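Alkylhalidase CmlS (Streptomyces venezuelae, PDB 3I3L) is a flavin-dependent halogenase of chloramphenicol biosynthesis that holds its FAD through a covalent flavin-aspartate bond. Local coordinates at residues Q198-Y203 and Q369-L374; P322-G327 and A375-F380. All coordinates share one frame; numbering follows the deposited sequence.

Contact 1. Residues Q198-Y203 and Q369-L374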
loop_
_atom_site.group_PDB
_atom_site.type_symbol
_atom_site.label_atom_id
_atom_site.label_comp_id
_atom_site.label_asym_id
_atom_site.label_seq_id
_atom_site.Cartn_x
_atom_site.Cartn_y
_atom_site.Cartn_z
ATOM N N GLN A 198 -0.268 12.374 13.152
ATOM C CA GLN A 198 0.766 11.827 14.061
ATOM C C GLN A 198 1.987 11.480 13.222
ATOM O O GLN A 198 2.032 10.436 12.582
ATOM C CB GLN A 198 0.264 10.619 14.867
ATOM C CG GLN A 198 -1.178 10.840 15.385
ATOM C CD GLN A 198 -1.890 9.531 15.862
ATOM O OE1 GLN A 198 -1.854 8.477 15.177
ATOM N NE2 GLN A 198 -2.549 9.611 17.015
ATOM N N TYR A 199 2.943 12.414 13.152
ATOM C CA TYR A 199 4.186 12.170 12.467
ATOM C C TYR A 199 4.916 10.995 13.087
ATOM O O TYR A 199 4.818 10.758 14.277
ATOM C CB TYR A 199 5.035 13.428 12.408
ATOM C CG TYR A 199 4.535 14.387 11.345
ATOM C CD1 TYR A 199 4.851 14.195 10.001
ATOM C CD2 TYR A 199 3.640 15.375 11.677
ATOM C CE1 TYR A 199 4.334 15.091 9.006
ATOM C CE2 TYR A 199 3.114 16.240 10.763
ATOM C CZ TYR A 199 3.463 16.133 9.448
ATOM O OH TYR A 199 2.918 17.014 8.567
ATOM N N ASP A 200 5.583 10.225 12.271
ATOM C CA ASP A 200 6.374 9.134 12.823
ATOM C C ASP A 200 7.557 9.742 13.574
ATOM O O ASP A 200 8.150 10.718 13.142
ATOM C CB ASP A 200 6.921 8.239 11.739
ATOM C CG ASP A 200 7.454 6.930 12.307
ATOM O OD1 ASP A 200 6.626 6.093 12.673
ATOM O OD2 ASP A 200 8.690 6.772 12.427
ATOM N N GLU A 201 7.861 9.175 14.724
ATOM C CA GLU A 201 8.999 9.591 15.497
ATOM C C GLU A 201 10.309 9.518 14.719
ATOM O O GLU A 201 11.128 10.434 14.840
ATOM C CB GLU A 201 9.077 8.749 16.766
ATOM C CG GLU A 201 9.939 9.361 17.765
ATOM C CD GLU A 201 9.868 8.641 19.101
ATOM O OE1 GLU A 201 8.938 7.795 19.296
ATOM O OE2 GLU A 201 10.723 8.968 19.958
ATOM N N PHE A 202 10.482 8.498 13.863
ATOM C CA PHE A 202 11.787 8.249 13.240
ATOM C C PHE A 202 11.863 8.221 11.728
ATOM O O PHE A 202 12.950 8.406 11.158
ATOM C CB PHE A 202 12.396 6.923 13.800
ATOM C CG PHE A 202 12.541 6.936 15.328
ATOM C CD1 PHE A 202 13.278 7.941 15.955
ATOM C CD2 PHE A 202 11.916 5.988 16.103
ATOM C CE1 PHE A 202 13.355 8.009 17.370
ATOM C CE2 PHE A 202 12.008 6.022 17.509
ATOM C CZ PHE A 202 12.736 7.045 18.134
ATOM N N TYR A 203 10.749 7.919 11.058
ATOM C CA TYR A 203 10.779 7.777 9.607
ATOM C C TYR A 203 10.553 9.141 8.924
ATOM O O TYR A 203 9.433 9.462 8.426
ATOM C CB TYR A 203 9.776 6.709 9.172
ATOM C CG TYR A 203 10.263 5.295 9.448
ATOM C CD1 TYR A 203 10.497 4.884 10.715
ATOM C CD2 TYR A 203 10.536 4.412 8.425
ATOM C CE1 TYR A 203 10.941 3.616 11.005
ATOM C CE2 TYR A 203 10.987 3.133 8.695
ATOM C CZ TYR A 203 11.157 2.749 10.023
ATOM O OH TYR A 203 11.591 1.517 10.374
ATOM N N GLN A 369 0.900 -2.163 9.243
ATOM C CA GLN A 369 1.560 -3.366 8.869
ATOM C C GLN A 369 2.564 -3.102 7.707
ATOM O O GLN A 369 3.558 -3.817 7.546
ATOM C CB GLN A 369 0.522 -4.413 8.510
ATOM C CG GLN A 369 0.411 -4.690 7.044
ATOM C CD GLN A 369 -0.583 -5.805 6.782
ATOM O OE1 GLN A 369 -1.436 -6.107 7.650
ATOM N NE2 GLN A 369 -0.474 -6.445 5.598
ATOM N N TYR A 370 2.317 -2.082 6.899
ATOM C CA TYR A 370 3.317 -1.666 5.983
ATOM C C TYR A 370 4.549 -1.148 6.783
ATOM O O TYR A 370 5.716 -1.370 6.377
ATOM C CB TYR A 370 2.802 -0.554 5.070
ATOM C CG TYR A 370 3.848 -0.088 4.153
ATOM C CD1 TYR A 370 4.217 -0.875 3.033
ATOM C CD2 TYR A 370 4.549 1.117 4.387
ATOM C CE1 TYR A 370 5.249 -0.464 2.175
ATOM C CE2 TYR A 370 5.602 1.544 3.526
ATOM C CZ TYR A 370 5.936 0.753 2.421
ATOM O OH TYR A 370 6.925 1.156 1.508
ATOM N N HIS A 371 4.275 -0.470 7.892
ATOM C CA HIS A 371 5.322 0.138 8.746
ATOM C C HIS A 371 6.162 -0.962 9.392
ATOM O O HIS A 371 7.362 -0.874 9.372
ATOM C CB HIS A 371 4.600 0.957 9.826
ATOM C CG HIS A 371 5.483 1.766 10.732
ATOM N ND1 HIS A 371 6.211 1.215 11.773
ATOM C CD2 HIS A 371 5.670 3.105 10.818
ATOM C CE1 HIS A 371 6.838 2.175 12.435
ATOM N NE2 HIS A 371 6.523 3.334 11.879
ATOM N N GLN A 372 5.522 -1.959 10.000
ATOM C CA GLN A 372 6.216 -3.108 10.615
ATOM C C GLN A 372 7.114 -3.825 9.611
ATOM O O GLN A 372 8.210 -4.263 9.918
ATOM C CB GLN A 372 5.202 -4.120 11.181
ATOM C CG GLN A 372 5.399 -5.568 10.578
ATOM C CD GLN A 372 4.079 -6.434 10.403
ATOM O OE1 GLN A 372 3.666 -6.741 9.264
ATOM N NE2 GLN A 372 3.437 -6.803 11.522
ATOM N N PHE A 373 6.639 -3.924 8.395
ATOM C CA PHE A 373 7.308 -4.643 7.356
ATOM C C PHE A 373 8.526 -3.866 6.948
ATOM O O PHE A 373 9.636 -4.397 6.890
ATOM C CB PHE A 373 6.336 -4.730 6.207
ATOM C CG PHE A 373 6.786 -5.556 5.064
ATOM C CD1 PHE A 373 7.274 -4.951 3.932
ATOM C CD2 PHE A 373 6.627 -6.963 5.088
ATOM C CE1 PHE A 373 7.672 -5.763 2.817
ATOM C CE2 PHE A 373 6.977 -7.763 3.997
ATOM C CZ PHE A 373 7.507 -7.183 2.868
ATOM N N LEU A 374 8.311 -2.585 6.675
ATOM C CA LEU A 374 9.359 -1.648 6.409
ATOM C C LEU A 374 10.521 -1.714 7.420
ATOM O O LEU A 374 11.684 -1.642 7.044
ATOM C CB LEU A 374 8.760 -0.266 6.482
ATOM C CG LEU A 374 9.525 0.809 5.753
ATOM C CD1 LEU A 374 9.705 0.380 4.341
ATOM C CD2 LEU A 374 8.611 2.064 5.825
#

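Contact 2. Residues P322-G327 and A375-F380. With FAD (flavin-adenine dinucleotide), chain B.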
loop_
_atom_site.group_PDB
_atom_site.type_symbol
_atom_site.label_atom_id
_atom_site.label_comp_id
_atom_site.label_asym_id
_atom_site.label_seq_id
_atom_site.Cartn_x
_atom_site.Cartn_y
_atom_site.Cartn_z
ATOM N N PRO A 322 7.905 5.549 0.538
ATOM C CA PRO A 322 7.631 5.112 -0.829
ATOM C C PRO A 322 8.519 3.954 -1.351
ATOM O O PRO A 322 8.530 3.685 -2.568
ATOM C CB PRO A 322 7.908 6.381 -1.656
ATOM C CG PRO A 322 9.000 7.117 -0.818
ATOM C CD PRO A 322 8.450 6.919 0.592
ATOM N N LEU A 323 9.266 3.303 -0.475
ATOM C CA LEU A 323 10.133 2.191 -0.856
ATOM C C LEU A 323 9.415 1.132 -1.691
ATOM O O LEU A 323 9.953 0.661 -2.675
ATOM C CB LEU A 323 10.684 1.516 0.391
ATOM C CG LEU A 323 11.662 0.372 0.221
ATOM C CD1 LEU A 323 12.894 0.789 -0.661
ATOM C CD2 LEU A 323 12.099 -0.153 1.585
ATOM N N PHE A 324 8.211 0.765 -1.270
ATOM C CA PHE A 324 7.378 -0.196 -2.012
ATOM C C PHE A 324 6.291 0.442 -2.867
ATOM O O PHE A 324 5.358 -0.211 -3.267
ATOM C CB PHE A 324 6.815 -1.253 -1.063
ATOM C CG PHE A 324 7.914 -2.034 -0.342
ATOM C CD1 PHE A 324 8.659 -3.001 -1.016
ATOM C CD2 PHE A 324 8.231 -1.752 0.986
ATOM C CE1 PHE A 324 9.706 -3.731 -0.369
ATOM C CE2 PHE A 324 9.236 -2.468 1.654
ATOM C CZ PHE A 324 9.999 -3.438 0.968
ATOM N N SER A 325 6.419 1.723 -3.172
ATOM C CA SER A 325 5.495 2.357 -4.141
ATOM C C SER A 325 4.012 2.112 -3.829
ATOM O O SER A 325 3.254 1.755 -4.706
ATOM C CB SER A 325 5.811 1.794 -5.560
ATOM O OG SER A 325 7.102 2.204 -6.000
ATOM N N GLN A 326 3.615 2.250 -2.569
ATOM C CA GLN A 326 2.293 1.976 -2.123
ATOM C C GLN A 326 1.358 3.208 -2.180
ATOM O O GLN A 326 0.148 3.118 -1.868
ATOM C CB GLN A 326 2.335 1.494 -0.666
ATOM C CG GLN A 326 3.140 0.213 -0.449
ATOM C CD GLN A 326 2.292 -1.063 -0.559
ATOM O OE1 GLN A 326 2.494 -1.865 -1.484
ATOM N NE2 GLN A 326 1.359 -1.256 0.380
ATOM N N GLY A 327 1.919 4.367 -2.473
ATOM C CA GLY A 327 1.200 5.620 -2.147
ATOM C C GLY A 327 -0.092 5.762 -2.975
ATOM O O GLY A 327 -1.128 6.023 -2.416
ATOM N N ALA A 375 10.193 -1.844 8.698
ATOM C CA ALA A 375 11.189 -1.869 9.736
ATOM C C ALA A 375 12.129 -3.059 9.512
ATOM O O ALA A 375 13.340 -2.941 9.696
ATOM C CB ALA A 375 10.483 -1.974 11.142
ATOM N N SER A 376 11.562 -4.208 9.151
ATOM C CA SER A 376 12.338 -5.388 8.764
ATOM C C SER A 376 13.301 -5.101 7.624
ATOM O O SER A 376 14.498 -5.298 7.765
ATOM C CB SER A 376 11.393 -6.516 8.363
ATOM O OG SER A 376 10.802 -7.020 9.525
ATOM N N PHE A 377 12.794 -4.609 6.502
ATOM C CA PHE A 377 13.673 -4.278 5.386
ATOM C C PHE A 377 14.793 -3.319 5.741
ATOM O O PHE A 377 15.944 -3.587 5.401
ATOM C CB PHE A 377 12.939 -3.807 4.134
ATOM C CG PHE A 377 12.350 -4.912 3.369
ATOM C CD1 PHE A 377 11.095 -5.427 3.704
ATOM C CD2 PHE A 377 13.049 -5.470 2.313
ATOM C CE1 PHE A 377 10.543 -6.495 2.981
ATOM C CE2 PHE A 377 12.507 -6.520 1.594
ATOM C CZ PHE A 377 11.243 -7.034 1.939
ATOM N N TYR A 378 14.477 -2.215 6.430
ATOM C CA TYR A 378 15.551 -1.297 6.807
ATOM C C TYR A 378 16.605 -2.021 7.709
ATOM O O TYR A 378 17.795 -1.864 7.522
ATOM C CB TYR A 378 15.034 -0.028 7.466
ATOM C CG TYR A 378 14.515 0.981 6.493
ATOM C CD1 TYR A 378 15.255 1.361 5.408
ATOM C CD2 TYR A 378 13.269 1.556 6.642
ATOM C CE1 TYR A 378 14.801 2.305 4.507
ATOM C CE2 TYR A 378 12.794 2.529 5.710
ATOM C CZ TYR A 378 13.569 2.858 4.655
ATOM O OH TYR A 378 13.144 3.802 3.706
ATOM N N THR A 379 16.140 -2.799 8.696
ATOM C CA THR A 379 17.056 -3.547 9.540
ATOM C C THR A 379 18.019 -4.474 8.747
ATOM O O THR A 379 19.199 -4.567 9.092
ATOM C CB THR A 379 16.297 -4.322 10.625
ATOM O OG1 THR A 379 15.498 -3.376 11.323
ATOM C CG2 THR A 379 17.273 -4.979 11.633
ATOM N N PHE A 380 17.524 -5.133 7.698
ATOM C CA PHE A 380 18.375 -6.030 6.892
ATOM C C PHE A 380 19.454 -5.277 6.191
ATOM O O PHE A 380 20.613 -5.749 6.128
ATOM C CB PHE A 380 17.581 -6.812 5.820
ATOM C CG PHE A 380 16.557 -7.720 6.397
ATOM C CD1 PHE A 380 16.778 -8.325 7.643
ATOM C CD2 PHE A 380 15.366 -7.980 5.720
ATOM C CE1 PHE A 380 15.813 -9.164 8.203
ATOM C CE2 PHE A 380 14.407 -8.845 6.267
ATOM C CZ PHE A 380 14.629 -9.429 7.504
HETATM P PA FAD B . -1.931 14.098 -4.251
HETATM O O1A FAD B . -0.992 15.037 -3.529
HETATM O O2A FAD B . -1.356 13.318 -5.380
HETATM O O5B FAD B . -3.200 14.976 -4.786
HETATM C C5B FAD B . -3.818 15.928 -3.944
HETATM C C4B FAD B . -4.384 17.121 -4.747
HETATM O O4B FAD B . -5.081 17.980 -3.814
HETATM C C3B FAD B . -3.309 17.963 -5.391
HETATM O O3B FAD B . -3.495 17.987 -6.774
HETATM C C2B FAD B . -3.500 19.368 -4.799
HETATM O O2B FAD B . -3.422 20.348 -5.787
HETATM C C1B FAD B . -4.897 19.321 -4.202
HETATM N N9A FAD B . -5.170 20.153 -3.045
HETATM C C8A FAD B . -4.403 20.301 -1.928
HETATM N N7A FAD B . -5.036 21.137 -1.076
HETATM C C5A FAD B . -6.164 21.596 -1.666
HETATM C C6A FAD B . -7.146 22.472 -1.241
HETATM N N6A FAD B . -7.086 23.037 -0.049
HETATM N N1A FAD B . -8.211 22.692 -2.072
HETATM C C2A FAD B . -8.301 22.104 -3.309
HETATM N N3A FAD B . -7.331 21.235 -3.705
HETATM C C4A FAD B . -6.276 20.979 -2.899
HETATM N N1 FAD B . 3.504 6.715 -4.797
HETATM C C2 FAD B . 3.453 5.625 -5.650
HETATM O O2 FAD B . 2.387 5.032 -5.750
HETATM N N3 FAD B . 4.560 5.206 -6.340
HETATM C C4 FAD B . 5.755 5.861 -6.208
HETATM O O4 FAD B . 6.761 5.463 -6.880
HETATM C C4X FAD B . 5.828 6.941 -5.326
HETATM N N5 FAD B . 7.002 7.628 -5.184
HETATM C C5X FAD B . 7.035 8.754 -4.394
HETATM C C6 FAD B . 8.236 9.459 -4.231
HETATM C C7 FAD B . 8.282 10.536 -3.379
HETATM C C7M FAD B . 9.554 11.328 -3.197
HETATM C C8 FAD B . 7.110 10.931 -2.742
HETATM C C8M FAD B . 7.087 12.142 -1.897
HETATM C C9 FAD B . 5.914 10.215 -2.858
HETATM C C9A FAD B . 5.908 9.120 -3.709
HETATM N N10 FAD B . 4.719 8.467 -3.862
HETATM C C10 FAD B . 4.678 7.358 -4.621
HETATM C "C1'" FAD B . 3.611 8.893 -2.960
HETATM C "C2'" FAD B . 2.404 9.291 -3.776
HETATM O "O2'" FAD B . 2.815 10.186 -4.729
HETATM C "C3'" FAD B . 1.240 9.832 -2.989
HETATM O "O3'" FAD B . 0.806 8.855 -2.068
HETATM C "C4'" FAD B . 0.037 10.160 -3.935
HETATM O "O4'" FAD B . 0.315 11.249 -4.771
HETATM C "C5'" FAD B . -1.176 10.549 -3.099
HETATM O "O5'" FAD B . -2.284 10.775 -3.922
HETATM P P FAD B . -3.365 11.772 -3.346
HETATM O O1P FAD B . -3.660 11.416 -1.906
HETATM O O2P FAD B . -4.529 11.878 -4.325
HETATM O O3P FAD B . -2.604 13.187 -3.160
#

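Contact 1. Residues Q198-Y203 and Q369-L374
The NE2 edge of the His371 ring faces Asp200 OD1, the two side chains reaching toward each other, and a hydrogen bond from His371 NE2 to Asp200 OD1 of 2.9 Å with an N-H...O angle of 154° joins them. The oxygen lies close to the imidazole plane, whereas the nitrogen approaches OD1 from above the carboxylate, 41° out of its plane. The imidazole reaches across because its CG stands anti to the backbone N (chi1 -175°), carrying the ring out from the flank of helix 352-382. The second carboxylate oxygen serves its own corner: Asp200 OD2 accepts from Phe202 N at 2.9 Å, an Asx turn, and from Tyr203 N at 2.7 Å. These two bonds brace the bend at 201-202, where the chain leaves strand 197-200 to enter strand 203-213, and probably help hold the carboxylate's rotation. Both strands pair with strand 287-302, so the contact joins the corner between them to helix 352-382. Tyr203 sits against both helix residues. Its ring lies oblique to that of His371, with centroids 5.2 Å apart, and its CE2 comes within 3.9 Å of Leu374 CD2, the two side chains running antiparallel alongside each other.

Contact 2. Residues P322-G327 and A375-F380
The loop that carries FAD-pocket residues into helix 327-347 turns its back to the flavin at Phe324 and packs there on helix 352-382. Phe324 and Phe377 form a T-shaped (edge-to-face) pair, with ring planes at 70° and centroids 4.9 Å apart. Phe324 CZ is the atom that touches: it lies over the centre of the Phe377 ring, 3.6 Å from Phe377 CD1, and is in reach of all six ring carbons of Phe377. Phe324 CG lies anti to its carbonyl carbon (chi1 -59°), which sends the ring toward the helix, while Pro322 before it and Ser325 and Gly327 after it lie against the cofactor. There, Pro322 CB approaches FAD C5X at 3.7 Å, and Ser325 OG gives FAD O4 a weak, long hydrogen bond of 3.4 Å. Gly327 CA comes to 3.3 Å from FAD O3', and a beta carbon at this position would collide with that hydroxyl oxygen. Replacing Phe377 with an alanine would probably leave the Phe324 edge without its aromatic face and free that ring to shift, opening a gap beneath the loop. Phe582 and Phe373 also adjoin the two rings, so the pair joins the FAD-binding loop to helix 352-382, with Ala432 and Ile436 of helix 430-439 behind Phe377 and Phe96 of strand 89-97 beside Phe324.

Successive turns of helix 352-382 serve both contacts, whose centres are about 9 Å apart. Contact 1 is partly buried and mixes a His-carboxylate hydrogen bond with apolar packing, joining the helix to a sheet corner. Contact 2 is wholly buried, and its closest meeting is between two aromatic rings, on a loop whose other residues touch FAD. The two are also coupled directly. Tyr370, from the helical segment of contact 1, probably hydrogen-bonds through its OH to Phe324 N, 3.1 Å away, while Tyr203 CE2 packs at 3.5 Å against Tyr378 CD2. One helix thus bridges the sheet corner and the cofactor loop.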